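Local atomic coordinates of CLIP-associating protein (Drosophila melanogaster, PDB entry 4G3A), a protein that tracks microtubule plus ends and stabilises dynamic microtubules during mitotic spindle formation, represented here by its N-terminal TOG-like domain. Residues A[65-70]-A[103-108]; A[109-114]-A[145-150]; A[116-121]-A[126-131]. All blocks are in the same frame, centred on the assembly; numbering follows the deposited sequence.

Contact 1 of 3, residues A[65-70]-A[103-108]; sequences IAQKSL and RDTVRE
Q67 and T105 meet through their polar ends, and this pair gives the contact its one side-chain hydrogen bond: T105 OG1 donates to Q67 OE1 over 2.7 Å. The two segments belong to helices 63-80 and 104-119, in HEAT repeats 1 and 2 of the TOG domain. They run nearly parallel, their axes 9.4 Å apart and inclined at 20°, and the CA atoms of Q67 and V106 lie only 5.3 Å apart. With CG anti to the backbone N (chi1 174°) and the chain extended beyond it, the Q67 side chain reaches straight across the gap and meets T105 at about a right angle. The donor hydroxyl lies close to, but tilted out of, the plane of the Q67 carbonyl.

The tighter part is the inner side, where V106 is buried. V106 CG2 packs on the aliphatic stem of Q67, 4.0 Å from Q67 CB, and L70 CD1 lies 3.8 Å from V106 O. L70 continues onto V95 of helix 88-98 and onto A110 and L113 further along helix 104-119, so this edge runs into the hydrophobic interior. The other side is looser and reaches solvent: Q67 and T105 are partly exposed there.

With OE1 of Q67 turned to T105, the hydroxyl donates and NE2 is directed to a weak hydrogen bond with E71, one turn along its own helix. The two partners are consistent with this orientation of the amide, which implies a defined polar link at the seam between the repeats.

Contact 2 of 3, residues A[109-114]-A[145-150]; sequences KAQLLL and REEFLQ
Q111 points the NE2 end of its amide at E147, overlapping its CB and carboxylate, and NE2 reaches both the carboxylate and the backbone carbonyl of that one residue. This is a polar contact between helices in the HEAT-repeat solenoid of the TOG domain, joining helix 104-119, within HEAT repeat 2, to helix 142-159. The helices stand well apart here, with 8.1 Å between the CA atoms of Q111 and E147, so long polar side chains span the gap.

Two bonds hold the amide nitrogen. Q111 NE2 donates to E147 OE1 over 2.7 Å in an almost straight line (178° at the hydrogen), entering on the anti lone pair of that oxygen. The second bond, from Q111 NE2 to E147 O over 2.9 Å, is more bent at 138°, and the donor stands above the carbonyl plane, off the lone-pair directions. Both acceptors lie close to the plane of the Q111 amide and in different directions from NE2, consistent with each taking one of its two hydrogens. T151 OG1 lies within hydrogen-bonding reach of both Q111 OE1 and E147 O, and its one proton must be shared or choose between them. Both ends of the amide therefore meet helix 142-159, which probably fixes its rotation.

Both side chains are bent at chi2, which brings their ends back across each other, the amide and carboxylate planes 62° apart. Neighbouring side chains turn elsewhere: F148 points away to meet F137 edge-to-face and to pack on helix 125-136, while R145 forms a salt bridge with D179. The other carboxylate oxygen of E147 makes a long, weak ion pair with R107. Beside these bonds, the aliphatic CB of Q150 approaches Q111 NE2 to 4.2 Å.

Contact 3 of 3, residues A[116-121]-A[126-131]; sequences DLMEHR and QALIDK
M118 and L128 are the closest backbone pair, their CA atoms 7.5 Å apart, where the last turn of helix 104-119 lies against the start of helix 125-136 across a short connection. The first helix ends in a Schellman motif: R121 takes positive phi (61°), R121 N bonds to M118 O over 3.1 Å, and V122 N bonds to L117 O, which turns the chain towards the next helix.

The contact itself is wholly apolar and made by four buried side chains. L128 provides the central projection. With its CG anti to the backbone N (chi1 -177°), L128 sends its CD2 between two neighbours on the opposing helix, 3.7 Å from M118 CG and 4.0 Å from L117 CD1. It crosses both side chains at about a right angle, so one methyl meets the stem of M118 and a branch of L117 at once. M118, a selenomethionine, bends at chi3 (-77°), and M118 SE lies 4.2 Å from I129 CD1. The side chain of I129 sets out along the flank of its helix, yet its CD1 end closes in on the selenium, extending the apolar patch beyond L128.

Q126 points away from the contact, and Q126 NE2 donates to D130 OD1 over 3.1 Å. Further bonds to S165 N and Y169 OH tie Q126 and D130 to the loop that follows helix 142-159.

In this all-helical fold the pair is enclosed on several sides. L117 and L128 both rest on L92 of helix 88-98, L117 also touches I77 of helix 63-80, and in helix 142-159 M118 packs on Y159, and I129 on T151 and A155.

From the N terminus, the chain passes first through residues 65-70, and contact 1 closes a loop of 32 residues when 103-108 arrives, joining HEAT repeat 1 to HEAT repeat 2. Contact 2 opens next along the same helix, at 109-114, so the two are in series; they touch, for instance where L70 meets A110. Before contact 2 closes at 145-150, the chain makes contact 3, a short closure between 116-121 and 126-131 nested inside that larger loop. Helix 104-119 serves all three: its start faces helix 63-80, its middle helix 142-159 and its end helix 125-136. L114 and F148 pack against contact 3, linking the inner closure to the outer.

Contact 1 of 3, residues A[65-70]-A[103-108]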
ATOM      1  N   ILE A  65       4.096  -0.705  17.703  1.00 55.51           N
ATOM      2  CA  ILE A  65       5.285  -1.418  17.250  1.00 55.05           C
ATOM      3  C   ILE A  65       5.127  -1.902  15.802  1.00 50.26           C
ATOM      4  O   ILE A  65       6.085  -1.901  15.025  1.00 52.63           O
ATOM      5  CB  ILE A  65       5.607  -2.599  18.189  1.00 51.09           C
ATOM      6  CG1 ILE A  65       6.268  -2.081  19.468  1.00 57.91           C
ATOM      7  CG2 ILE A  65       6.514  -3.598  17.513  1.00 45.28           C
ATOM      8  CD1 ILE A  65       6.320  -3.097  20.577  1.00 66.25           C
ATOM      9  N   ALA A  66       3.917  -2.315  15.444  1.00 43.05           N
ATOM     10  CA  ALA A  66       3.633  -2.684  14.062  1.00 42.95           C
ATOM     11  C   ALA A  66       3.866  -1.482  13.153  1.00 40.12           C
ATOM     12  O   ALA A  66       4.500  -1.586  12.102  1.00 40.45           O
ATOM     13  CB  ALA A  66       2.210  -3.179  13.932  1.00 44.27           C
ATOM     14  N   GLN A  67       3.353  -0.335  13.567  1.00 36.48           N
ATOM     15  CA  GLN A  67       3.488   0.872  12.769  1.00 46.48           C
ATOM     16  C   GLN A  67       4.953   1.237  12.575  1.00 39.37           C
ATOM     17  O   GLN A  67       5.363   1.629  11.485  1.00 36.32           O
ATOM     18  CB  GLN A  67       2.732   2.028  13.413  1.00 51.87           C
ATOM     19  CG  GLN A  67       2.933   3.353  12.719  1.00 52.14           C
ATOM     20  CD  GLN A  67       1.977   4.403  13.225  1.00 56.79           C
ATOM     21  OE1 GLN A  67       0.864   4.086  13.645  1.00 58.13           O
ATOM     22  NE2 GLN A  67       2.402   5.664  13.190  1.00 58.21           N
ATOM     23  N   LYS A  68       5.740   1.105  13.641  1.00 41.62           N
ATOM     24  CA  LYS A  68       7.158   1.434  13.580  1.00 34.63           C
ATOM     25  C   LYS A  68       7.906   0.470  12.674  1.00 35.19           C
ATOM     26  O   LYS A  68       8.812   0.879  11.956  1.00 40.31           O
ATOM     27  CB  LYS A  68       7.776   1.450  14.980  1.00 39.94           C
ATOM     28  CG  LYS A  68       7.238   2.540  15.891  1.00 51.12           C
ATOM     29  CD  LYS A  68       8.096   3.794  15.853  1.00 62.42           C
ATOM     30  CE  LYS A  68       7.390   4.925  15.134  1.00 72.42           C
ATOM     31  NZ  LYS A  68       5.945   5.009  15.516  1.00 79.86           N
ATOM     32  N   SER A  69       7.528  -0.807  12.704  1.00 36.07           N
ATOM     33  CA  SER A  69       8.106  -1.771  11.777  1.00 36.22           C
ATOM     34  C   SER A  69       7.832  -1.384  10.314  1.00 34.70           C
ATOM     35  O   SER A  69       8.708  -1.521   9.459  1.00 33.80           O
ATOM     36  CB  SER A  69       7.597  -3.180  12.065  1.00 40.41           C
ATOM     37  OG  SER A  69       6.254  -3.329  11.650  1.00 43.37           O
ATOM     38  N   LEU A  70       6.623  -0.899  10.032  1.00 35.92           N
ATOM     39  CA  LEU A  70       6.284  -0.395   8.691  1.00 33.91           C
ATOM     40  C   LEU A  70       7.180   0.791   8.324  1.00 32.19           C
ATOM     41  O   LEU A  70       7.759   0.843   7.243  1.00 32.26           O
ATOM     42  CB  LEU A  70       4.818   0.037   8.628  1.00 30.87           C
ATOM     43  CG  LEU A  70       3.754  -1.059   8.707  1.00 29.65           C
ATOM     44  CD1 LEU A  70       2.389  -0.457   8.976  1.00 35.45           C
ATOM     45  CD2 LEU A  70       3.737  -1.885   7.426  1.00 29.47           C
ATOM     46  N   ARG A 103      -6.710   1.444  13.215  1.00 49.94           N
ATOM     47  CA  ARG A 103      -6.007   2.682  13.534  1.00 50.63           C
ATOM     48  C   ARG A 103      -5.590   3.428  12.265  1.00 56.93           C
ATOM     49  O   ARG A 103      -4.832   2.899  11.448  1.00 55.88           O
ATOM     50  CB  ARG A 103      -4.765   2.365  14.368  1.00 61.31           C
ATOM     51  CG  ARG A 103      -4.989   1.386  15.524  1.00 77.67           C
ATOM     52  CD  ARG A 103      -5.860   2.000  16.608  1.00 92.81           C
ATOM     53  NE  ARG A 103      -5.879   1.201  17.829  1.00100.46           N
ATOM     54  CZ  ARG A 103      -6.600   1.500  18.907  1.00104.88           C
ATOM     55  NH1 ARG A 103      -7.368   2.583  18.921  1.00105.21           N
ATOM     56  NH2 ARG A 103      -6.552   0.714  19.973  1.00105.31           N
ATOM     57  N   ASP A 104      -6.057   4.665  12.108  1.00 52.35           N
ATOM     58  CA  ASP A 104      -5.779   5.406  10.878  1.00 52.47           C
ATOM     59  C   ASP A 104      -4.283   5.578  10.562  1.00 49.64           C
ATOM     60  O   ASP A 104      -3.895   5.505   9.396  1.00 47.94           O
ATOM     61  CB  ASP A 104      -6.543   6.740  10.809  1.00 65.37           C
ATOM     62  CG  ASP A 104      -6.303   7.633  12.017  1.00 77.12           C
ATOM     63  OD1 ASP A 104      -5.579   7.220  12.945  1.00 85.35           O
ATOM     64  OD2 ASP A 104      -6.851   8.758  12.036  1.00 79.17           O
ATOM     65  N   THR A 105      -3.447   5.774  11.583  1.00 49.71           N
ATOM     66  CA  THR A 105      -2.023   6.016  11.352  1.00 42.39           C
ATOM     67  C   THR A 105      -1.322   4.754  10.860  1.00 41.65           C
ATOM     68  O   THR A 105      -0.338   4.828  10.127  1.00 42.63           O
ATOM     69  CB  THR A 105      -1.277   6.547  12.615  1.00 53.99           C
ATOM     70  OG1 THR A 105      -1.334   5.576  13.669  1.00 45.75           O
ATOM     71  CG2 THR A 105      -1.868   7.868  13.098  1.00 61.65           C
ATOM     72  N   VAL A 106      -1.815   3.594  11.276  1.00 45.67           N
ATOM     73  CA  VAL A 106      -1.247   2.337  10.805  1.00 42.40           C
ATOM     74  C   VAL A 106      -1.525   2.150   9.310  1.00 39.99           C
ATOM     75  O   VAL A 106      -0.632   1.789   8.543  1.00 33.74           O
ATOM     76  CB  VAL A 106      -1.761   1.130  11.631  1.00 43.54           C
ATOM     77  CG1 VAL A 106      -1.383  -0.166  10.968  1.00 44.60           C
ATOM     78  CG2 VAL A 106      -1.190   1.171  13.044  1.00 42.76           C
ATOM     79  N   ARG A 107      -2.755   2.416   8.887  1.00 41.30           N
ATOM     80  CA  ARG A 107      -3.078   2.321   7.461  1.00 34.84           C
ATOM     81  C   ARG A 107      -2.207   3.286   6.659  1.00 32.15           C
ATOM     82  O   ARG A 107      -1.736   2.962   5.569  1.00 30.62           O
ATOM     83  CB  ARG A 107      -4.557   2.628   7.222  1.00 35.05           C
ATOM     84  CG  ARG A 107      -5.503   1.702   7.970  1.00 40.11           C
ATOM     85  CD  ARG A 107      -6.922   1.826   7.443  1.00 42.08           C
ATOM     86  NE  ARG A 107      -7.428   3.186   7.588  1.00 45.94           N
ATOM     87  CZ  ARG A 107      -8.017   3.645   8.689  1.00 50.99           C
ATOM     88  NH1 ARG A 107      -8.171   2.851   9.738  1.00 54.31           N
ATOM     89  NH2 ARG A 107      -8.445   4.898   8.742  1.00 54.36           N
ATOM     90  N   GLU A 108      -1.995   4.476   7.209  1.00 37.58           N
ATOM     91  CA  GLU A 108      -1.190   5.499   6.545  1.00 45.23           C
ATOM     92  C   GLU A 108       0.214   4.994   6.268  1.00 36.08           C
ATOM     93  O   GLU A 108       0.698   5.045   5.135  1.00 37.49           O
ATOM     94  CB  GLU A 108      -1.098   6.751   7.412  1.00 52.67           C
ATOM     95  CG  GLU A 108      -2.278   7.689   7.299  1.00 72.13           C
ATOM     96  CD  GLU A 108      -2.308   8.708   8.427  1.00 89.39           C
ATOM     97  OE1 GLU A 108      -1.275   8.867   9.116  1.00 90.67           O
ATOM     98  OE2 GLU A 108      -3.368   9.344   8.625  1.00 96.82           O
TER

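Contact 2 of 3, residues A[109-114]-A[145-150]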
ATOM      1  N   LYS A 109       0.866   4.503   7.314  1.00 31.72           N
ATOM      2  CA  LYS A 109       2.245   4.049   7.181  1.00 35.43           C
ATOM      3  C   LYS A 109       2.327   2.837   6.263  1.00 31.07           C
ATOM      4  O   LYS A 109       3.312   2.656   5.552  1.00 29.66           O
ATOM      5  CB  LYS A 109       2.871   3.762   8.547  1.00 38.44           C
ATOM      6  CG  LYS A 109       2.886   4.971   9.485  1.00 39.88           C
ATOM      7  CD  LYS A 109       3.604   6.157   8.854  1.00 41.33           C
ATOM      8  CE  LYS A 109       3.596   7.376   9.776  1.00 48.17           C
ATOM      9  NZ  LYS A 109       4.194   8.557   9.115  1.00 43.93           N
ATOM     10  N   ALA A 110       1.278   2.020   6.261  1.00 30.86           N
ATOM     11  CA  ALA A 110       1.205   0.901   5.330  1.00 25.89           C
ATOM     12  C   ALA A 110       1.102   1.408   3.886  1.00 26.21           C
ATOM     13  O   ALA A 110       1.828   0.952   2.999  1.00 27.69           O
ATOM     14  CB  ALA A 110       0.025   0.003   5.673  1.00 29.97           C
ATOM     15  N   GLN A 111       0.213   2.369   3.651  1.00 27.73           N
ATOM     16  CA  GLN A 111       0.071   2.926   2.305  1.00 25.05           C
ATOM     17  C   GLN A 111       1.399   3.569   1.899  1.00 28.45           C
ATOM     18  O   GLN A 111       1.854   3.458   0.762  1.00 28.06           O
ATOM     19  CB  GLN A 111      -1.058   3.960   2.273  1.00 29.08           C
ATOM     20  CG  GLN A 111      -2.482   3.375   2.244  1.00 28.53           C
ATOM     21  CD  GLN A 111      -2.906   2.928   0.857  1.00 29.73           C
ATOM     22  OE1 GLN A 111      -2.069   2.715  -0.029  1.00 25.76           O
ATOM     23  NE2 GLN A 111      -4.213   2.770   0.658  1.00 27.12           N
ATOM     24  N   LEU A 112       2.038   4.231   2.854  1.00 26.22           N
ATOM     25  CA  LEU A 112       3.299   4.903   2.563  1.00 30.55           C
ATOM     26  C   LEU A 112       4.405   3.889   2.215  1.00 25.43           C
ATOM     27  O   LEU A 112       5.183   4.110   1.295  1.00 31.83           O
ATOM     28  CB  LEU A 112       3.697   5.830   3.723  1.00 31.97           C
ATOM     29  CG  LEU A 112       4.995   6.636   3.609  1.00 40.73           C
ATOM     30  CD1 LEU A 112       5.195   7.235   2.218  1.00 41.20           C
ATOM     31  CD2 LEU A 112       5.033   7.720   4.679  1.00 48.45           C
ATOM     32  N   LEU A 113       4.461   2.770   2.930  1.00 28.69           N
ATOM     33  CA  LEU A 113       5.383   1.689   2.574  1.00 23.51           C
ATOM     34  C   LEU A 113       5.173   1.236   1.128  1.00 28.36           C
ATOM     35  O   LEU A 113       6.143   1.005   0.384  1.00 26.06           O
ATOM     36  CB  LEU A 113       5.216   0.488   3.533  1.00 24.54           C
ATOM     37  CG  LEU A 113       6.182  -0.690   3.354  1.00 27.53           C
ATOM     38  CD1 LEU A 113       6.328  -1.555   4.656  1.00 23.16           C
ATOM     39  CD2 LEU A 113       5.791  -1.566   2.165  1.00 31.49           C
ATOM     40  N   LEU A 114       3.907   1.097   0.731  1.00 30.63           N
ATOM     41  CA  LEU A 114       3.594   0.710  -0.644  1.00 23.58           C
ATOM     42  C   LEU A 114       4.085   1.763  -1.645  1.00 24.66           C
ATOM     43  O   LEU A 114       4.683   1.428  -2.659  1.00 21.54           O
ATOM     44  CB  LEU A 114       2.090   0.447  -0.830  1.00 27.20           C
ATOM     45  CG  LEU A 114       1.502  -0.709  -0.013  1.00 24.07           C
ATOM     46  CD1 LEU A 114      -0.010  -0.778  -0.213  1.00 22.94           C
ATOM     47  CD2 LEU A 114       2.166  -2.023  -0.388  1.00 23.52           C
ATOM     48  N   ARG A 145     -10.240  -3.548   0.992  1.00 23.41           N
ATOM     49  CA  ARG A 145     -10.755  -3.361  -0.366  1.00 22.67           C
ATOM     50  C   ARG A 145     -10.800  -1.870  -0.704  1.00 25.86           C
ATOM     51  O   ARG A 145     -10.385  -1.455  -1.775  1.00 25.52           O
ATOM     52  CB  ARG A 145     -12.126  -4.029  -0.526  1.00 29.75           C
ATOM     53  CG  ARG A 145     -12.120  -5.530  -0.135  1.00 29.20           C
ATOM     54  CD  ARG A 145     -13.364  -6.258  -0.648  1.00 28.92           C
ATOM     55  NE  ARG A 145     -14.618  -5.765  -0.088  1.00 23.41           N
ATOM     56  CZ  ARG A 145     -15.121  -6.142   1.089  1.00 31.06           C
ATOM     57  NH1 ARG A 145     -14.458  -6.996   1.857  1.00 33.69           N
ATOM     58  NH2 ARG A 145     -16.284  -5.653   1.506  1.00 29.28           N
ATOM     59  N   GLU A 146     -11.275  -1.058   0.233  1.00 24.09           N
ATOM     60  CA  GLU A 146     -11.342   0.382   0.025  1.00 24.56           C
ATOM     61  C   GLU A 146      -9.959   1.039  -0.074  1.00 24.75           C
ATOM     62  O   GLU A 146      -9.729   1.895  -0.929  1.00 27.98           O
ATOM     63  CB  GLU A 146     -12.120   1.040   1.158  1.00 25.82           C
ATOM     64  CG  GLU A 146     -12.235   2.542   0.985  1.00 33.21           C
ATOM     65  CD  GLU A 146     -12.930   3.206   2.147  1.00 45.74           C
ATOM     66  OE1 GLU A 146     -13.255   2.501   3.123  1.00 43.88           O
ATOM     67  OE2 GLU A 146     -13.149   4.433   2.082  1.00 56.83           O
ATOM     68  N   GLU A 147      -9.048   0.648   0.816  1.00 24.84           N
ATOM     69  CA  GLU A 147      -7.702   1.208   0.811  1.00 21.65           C
ATOM     70  C   GLU A 147      -6.989   0.881  -0.498  1.00 21.17           C
ATOM     71  O   GLU A 147      -6.312   1.736  -1.077  1.00 27.70           O
ATOM     72  CB  GLU A 147      -6.890   0.705   2.018  1.00 24.07           C
ATOM     73  CG  GLU A 147      -7.285   1.330   3.350  1.00 31.85           C
ATOM     74  CD  GLU A 147      -6.889   2.793   3.448  1.00 38.25           C
ATOM     75  OE1 GLU A 147      -5.962   3.216   2.716  1.00 31.65           O
ATOM     76  OE2 GLU A 147      -7.499   3.517   4.260  1.00 35.54           O
ATOM     77  N   PHE A 148      -7.148  -0.353  -0.967  1.00 22.79           N
ATOM     78  CA  PHE A 148      -6.498  -0.756  -2.198  1.00 24.96           C
ATOM     79  C   PHE A 148      -6.945   0.088  -3.390  1.00 24.68           C
ATOM     80  O   PHE A 148      -6.114   0.472  -4.218  1.00 24.10           O
ATOM     81  CB  PHE A 148      -6.667  -2.251  -2.491  1.00 24.91           C
ATOM     82  CG  PHE A 148      -6.150  -2.646  -3.848  1.00 20.74           C
ATOM     83  CD1 PHE A 148      -4.830  -2.382  -4.196  1.00 24.37           C
ATOM     84  CD2 PHE A 148      -6.995  -3.236  -4.790  1.00 27.09           C
ATOM     85  CE1 PHE A 148      -4.353  -2.711  -5.449  1.00 31.50           C
ATOM     86  CE2 PHE A 148      -6.517  -3.577  -6.051  1.00 22.68           C
ATOM     87  CZ  PHE A 148      -5.200  -3.318  -6.373  1.00 21.73           C
ATOM     88  N   LEU A 149      -8.243   0.391  -3.472  1.00 23.48           N
ATOM     89  CA  LEU A 149      -8.727   1.284  -4.529  1.00 22.75           C
ATOM     90  C   LEU A 149      -7.981   2.612  -4.443  1.00 24.51           C
ATOM     91  O   LEU A 149      -7.597   3.176  -5.462  1.00 22.63           O
ATOM     92  CB  LEU A 149     -10.245   1.483  -4.449  1.00 24.18           C
ATOM     93  CG  LEU A 149     -11.063   0.231  -4.804  1.00 25.96           C
ATOM     94  CD1 LEU A 149     -12.533   0.392  -4.446  1.00 23.80           C
ATOM     95  CD2 LEU A 149     -10.901  -0.157  -6.278  1.00 25.89           C
ATOM     96  N   GLN A 150      -7.742   3.087  -3.225  1.00 23.79           N
ATOM     97  CA  GLN A 150      -7.029   4.345  -3.038  1.00 26.14           C
ATOM     98  C   GLN A 150      -5.565   4.216  -3.458  1.00 27.50           C
ATOM     99  O   GLN A 150      -4.977   5.161  -3.988  1.00 24.59           O
ATOM    100  CB  GLN A 150      -7.150   4.820  -1.589  1.00 27.87           C
ATOM    101  CG  GLN A 150      -6.506   6.172  -1.325  1.00 35.63           C
ATOM    102  CD  GLN A 150      -7.226   7.308  -2.013  1.00 42.85           C
ATOM    103  OE1 GLN A 150      -6.608   8.123  -2.712  1.00 40.91           O
ATOM    104  NE2 GLN A 150      -8.544   7.370  -1.830  1.00 36.16           N
TER

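Contact 3 of 3, residues A[116-121]-A[126-131]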
ATOM      1  N   ASP A 116       6.511   3.828  -1.184  1.00 29.29           N
ATOM      2  CA  ASP A 116       7.971   3.792  -1.126  1.00 29.81           C
ATOM      3  C   ASP A 116       8.544   2.668  -1.992  1.00 24.42           C
ATOM      4  O   ASP A 116       9.548   2.861  -2.676  1.00 26.32           O
ATOM      5  CB  ASP A 116       8.473   3.691   0.321  1.00 30.38           C
ATOM      6  CG  ASP A 116       8.269   4.981   1.111  1.00 35.29           C
ATOM      7  OD1 ASP A 116       8.213   6.079   0.508  1.00 35.48           O
ATOM      8  OD2 ASP A 116       8.165   4.896   2.348  1.00 38.09           O
ATOM      9  N   LEU A 117       7.902   1.505  -1.985  1.00 24.32           N
ATOM     10  CA  LEU A 117       8.323   0.410  -2.862  1.00 25.27           C
ATOM     11  C   LEU A 117       8.416   0.853  -4.325  1.00 32.95           C
ATOM     12  O   LEU A 117       9.326   0.462  -5.057  1.00 29.94           O
ATOM     13  CB  LEU A 117       7.360  -0.777  -2.753  1.00 26.62           C
ATOM     14  CG  LEU A 117       7.303  -1.609  -1.466  1.00 25.00           C
ATOM     15  CD1 LEU A 117       6.125  -2.579  -1.492  1.00 28.74           C
ATOM     16  CD2 LEU A 117       8.620  -2.385  -1.244  1.00 28.22           C
HETATM   17  N   MSE A 118       7.457   1.664  -4.749  1.00 32.29           N
HETATM   18  CA  MSE A 118       7.400   2.106  -6.132  1.00 30.94           C
HETATM   19  C   MSE A 118       8.332   3.291  -6.360  1.00 31.68           C
HETATM   20  O   MSE A 118       9.087   3.314  -7.323  1.00 36.06           O
HETATM   21  CB  MSE A 118       5.958   2.465  -6.512  1.00 26.35           C
HETATM   22  CG  MSE A 118       5.029   1.267  -6.495  1.00 28.41           C
HETATM   23 SE   MSE A 118       3.213   1.751  -7.112  1.00 33.37          SE
HETATM   24  CE  MSE A 118       2.619   2.623  -5.483  1.00 26.95           C
ATOM     25  N   GLU A 119       8.293   4.274  -5.471  1.00 30.82           N
ATOM     26  CA  GLU A 119       9.122   5.458  -5.665  1.00 33.11           C
ATOM     27  C   GLU A 119      10.605   5.082  -5.694  1.00 33.57           C
ATOM     28  O   GLU A 119      11.367   5.591  -6.514  1.00 36.96           O
ATOM     29  CB  GLU A 119       8.861   6.516  -4.589  1.00 36.05           C
ATOM     30  CG  GLU A 119       9.645   7.812  -4.825  1.00 43.69           C
ATOM     31  CD  GLU A 119       9.257   8.947  -3.878  1.00 53.43           C
ATOM     32  OE1 GLU A 119       8.293   8.792  -3.097  1.00 51.93           O
ATOM     33  OE2 GLU A 119       9.919  10.006  -3.927  1.00 52.49           O
ATOM     34  N   HIS A 120      11.006   4.164  -4.822  1.00 31.74           N
ATOM     35  CA  HIS A 120      12.413   3.773  -4.756  1.00 38.92           C
ATOM     36  C   HIS A 120      12.743   2.554  -5.608  1.00 35.60           C
ATOM     37  O   HIS A 120      13.792   1.933  -5.447  1.00 38.86           O
ATOM     38  CB  HIS A 120      12.854   3.622  -3.298  1.00 39.08           C
ATOM     39  CG  HIS A 120      12.618   4.863  -2.503  1.00 40.18           C
ATOM     40  ND1 HIS A 120      13.542   5.885  -2.435  1.00 44.99           N
ATOM     41  CD2 HIS A 120      11.538   5.282  -1.807  1.00 36.66           C
ATOM     42  CE1 HIS A 120      13.048   6.869  -1.707  1.00 48.28           C
ATOM     43  NE2 HIS A 120      11.832   6.534  -1.319  1.00 43.35           N
ATOM     44  N   ARG A 121      11.836   2.229  -6.523  1.00 34.24           N
ATOM     45  CA  ARG A 121      12.110   1.252  -7.568  1.00 39.93           C
ATOM     46  C   ARG A 121      12.450  -0.142  -7.050  1.00 33.07           C
ATOM     47  O   ARG A 121      13.287  -0.841  -7.627  1.00 37.07           O
ATOM     48  CB  ARG A 121      13.216   1.755  -8.504  1.00 45.18           C
ATOM     49  CG  ARG A 121      12.944   3.110  -9.120  1.00 59.32           C
ATOM     50  CD  ARG A 121      13.973   3.435 -10.189  1.00 74.95           C
ATOM     51  NE  ARG A 121      13.682   4.698 -10.860  1.00 89.40           N
ATOM     52  CZ  ARG A 121      12.874   4.816 -11.909  1.00 97.00           C
ATOM     53  NH1 ARG A 121      12.274   3.744 -12.410  1.00 97.37           N
ATOM     54  NH2 ARG A 121      12.666   6.006 -12.456  1.00 99.07           N
ATOM     55  N   GLN A 126       3.395  -1.135 -12.107  1.00 27.29           N
ATOM     56  CA  GLN A 126       2.439  -2.121 -12.603  1.00 26.31           C
ATOM     57  C   GLN A 126       2.579  -3.438 -11.848  1.00 28.46           C
ATOM     58  O   GLN A 126       1.579  -4.069 -11.506  1.00 27.72           O
ATOM     59  CB  GLN A 126       2.586  -2.362 -14.107  1.00 30.94           C
ATOM     60  CG  GLN A 126       1.462  -3.189 -14.673  1.00 33.91           C
ATOM     61  CD  GLN A 126       0.240  -2.345 -15.008  1.00 38.77           C
ATOM     62  OE1 GLN A 126       0.338  -1.371 -15.745  1.00 38.74           O
ATOM     63  NE2 GLN A 126      -0.915  -2.724 -14.474  1.00 33.05           N
ATOM     64  N   ALA A 127       3.821  -3.844 -11.588  1.00 28.17           N
ATOM     65  CA  ALA A 127       4.086  -5.084 -10.858  1.00 28.56           C
ATOM     66  C   ALA A 127       3.461  -5.083  -9.464  1.00 32.66           C
ATOM     67  O   ALA A 127       2.810  -6.053  -9.062  1.00 32.36           O
ATOM     68  CB  ALA A 127       5.598  -5.348 -10.766  1.00 37.89           C
ATOM     69  N   LEU A 128       3.667  -4.001  -8.718  1.00 28.78           N
ATOM     70  CA  LEU A 128       3.106  -3.904  -7.373  1.00 20.95           C
ATOM     71  C   LEU A 128       1.585  -3.851  -7.360  1.00 25.02           C
ATOM     72  O   LEU A 128       0.938  -4.530  -6.569  1.00 23.87           O
ATOM     73  CB  LEU A 128       3.636  -2.685  -6.625  1.00 25.81           C
ATOM     74  CG  LEU A 128       3.099  -2.615  -5.183  1.00 29.46           C
ATOM     75  CD1 LEU A 128       3.433  -3.896  -4.408  1.00 25.80           C
ATOM     76  CD2 LEU A 128       3.618  -1.390  -4.426  1.00 27.35           C
ATOM     77  N   ILE A 129       0.999  -3.016  -8.208  1.00 25.75           N
ATOM     78  CA  ILE A 129      -0.460  -2.909  -8.178  1.00 28.02           C
ATOM     79  C   ILE A 129      -1.106  -4.252  -8.560  1.00 22.16           C
ATOM     80  O   ILE A 129      -2.059  -4.695  -7.913  1.00 23.21           O
ATOM     81  CB  ILE A 129      -0.991  -1.747  -9.058  1.00 27.62           C
ATOM     82  CG1 ILE A 129      -0.375  -0.416  -8.626  1.00 24.83           C
ATOM     83  CG2 ILE A 129      -2.516  -1.689  -9.004  1.00 24.41           C
ATOM     84  CD1 ILE A 129      -0.591  -0.066  -7.169  1.00 25.77           C
ATOM     85  N   ASP A 130      -0.577  -4.901  -9.599  1.00 21.88           N
ATOM     86  CA  ASP A 130      -1.076  -6.221 -10.006  1.00 26.52           C
ATOM     87  C   ASP A 130      -0.975  -7.220  -8.856  1.00 30.44           C
ATOM     88  O   ASP A 130      -1.896  -7.986  -8.594  1.00 28.38           O
ATOM     89  CB  ASP A 130      -0.291  -6.777 -11.200  1.00 27.87           C
ATOM     90  CG  ASP A 130      -0.601  -6.071 -12.513  1.00 33.25           C
ATOM     91  OD1 ASP A 130      -1.300  -5.038 -12.517  1.00 30.19           O
ATOM     92  OD2 ASP A 130      -0.120  -6.564 -13.555  1.00 38.48           O
ATOM     93  N   LYS A 131       0.163  -7.220  -8.172  1.00 30.64           N
ATOM     94  CA  LYS A 131       0.373  -8.141  -7.066  1.00 22.70           C
ATOM     95  C   LYS A 131      -0.624  -7.859  -5.942  1.00 28.54           C
ATOM     96  O   LYS A 131      -1.200  -8.777  -5.362  1.00 23.72           O
ATOM     97  CB  LYS A 131       1.813  -8.018  -6.538  1.00 27.07           C
ATOM     98  CG  LYS A 131       2.149  -9.032  -5.471  1.00 31.41           C
ATOM     99  CD  LYS A 131       2.049 -10.466  -6.014  1.00 36.32           C
ATOM    100  CE  LYS A 131       2.765 -11.473  -5.082  1.00 38.44           C
ATOM    101  NZ  LYS A 131       2.527 -12.857  -5.574  1.00 43.74           N
TER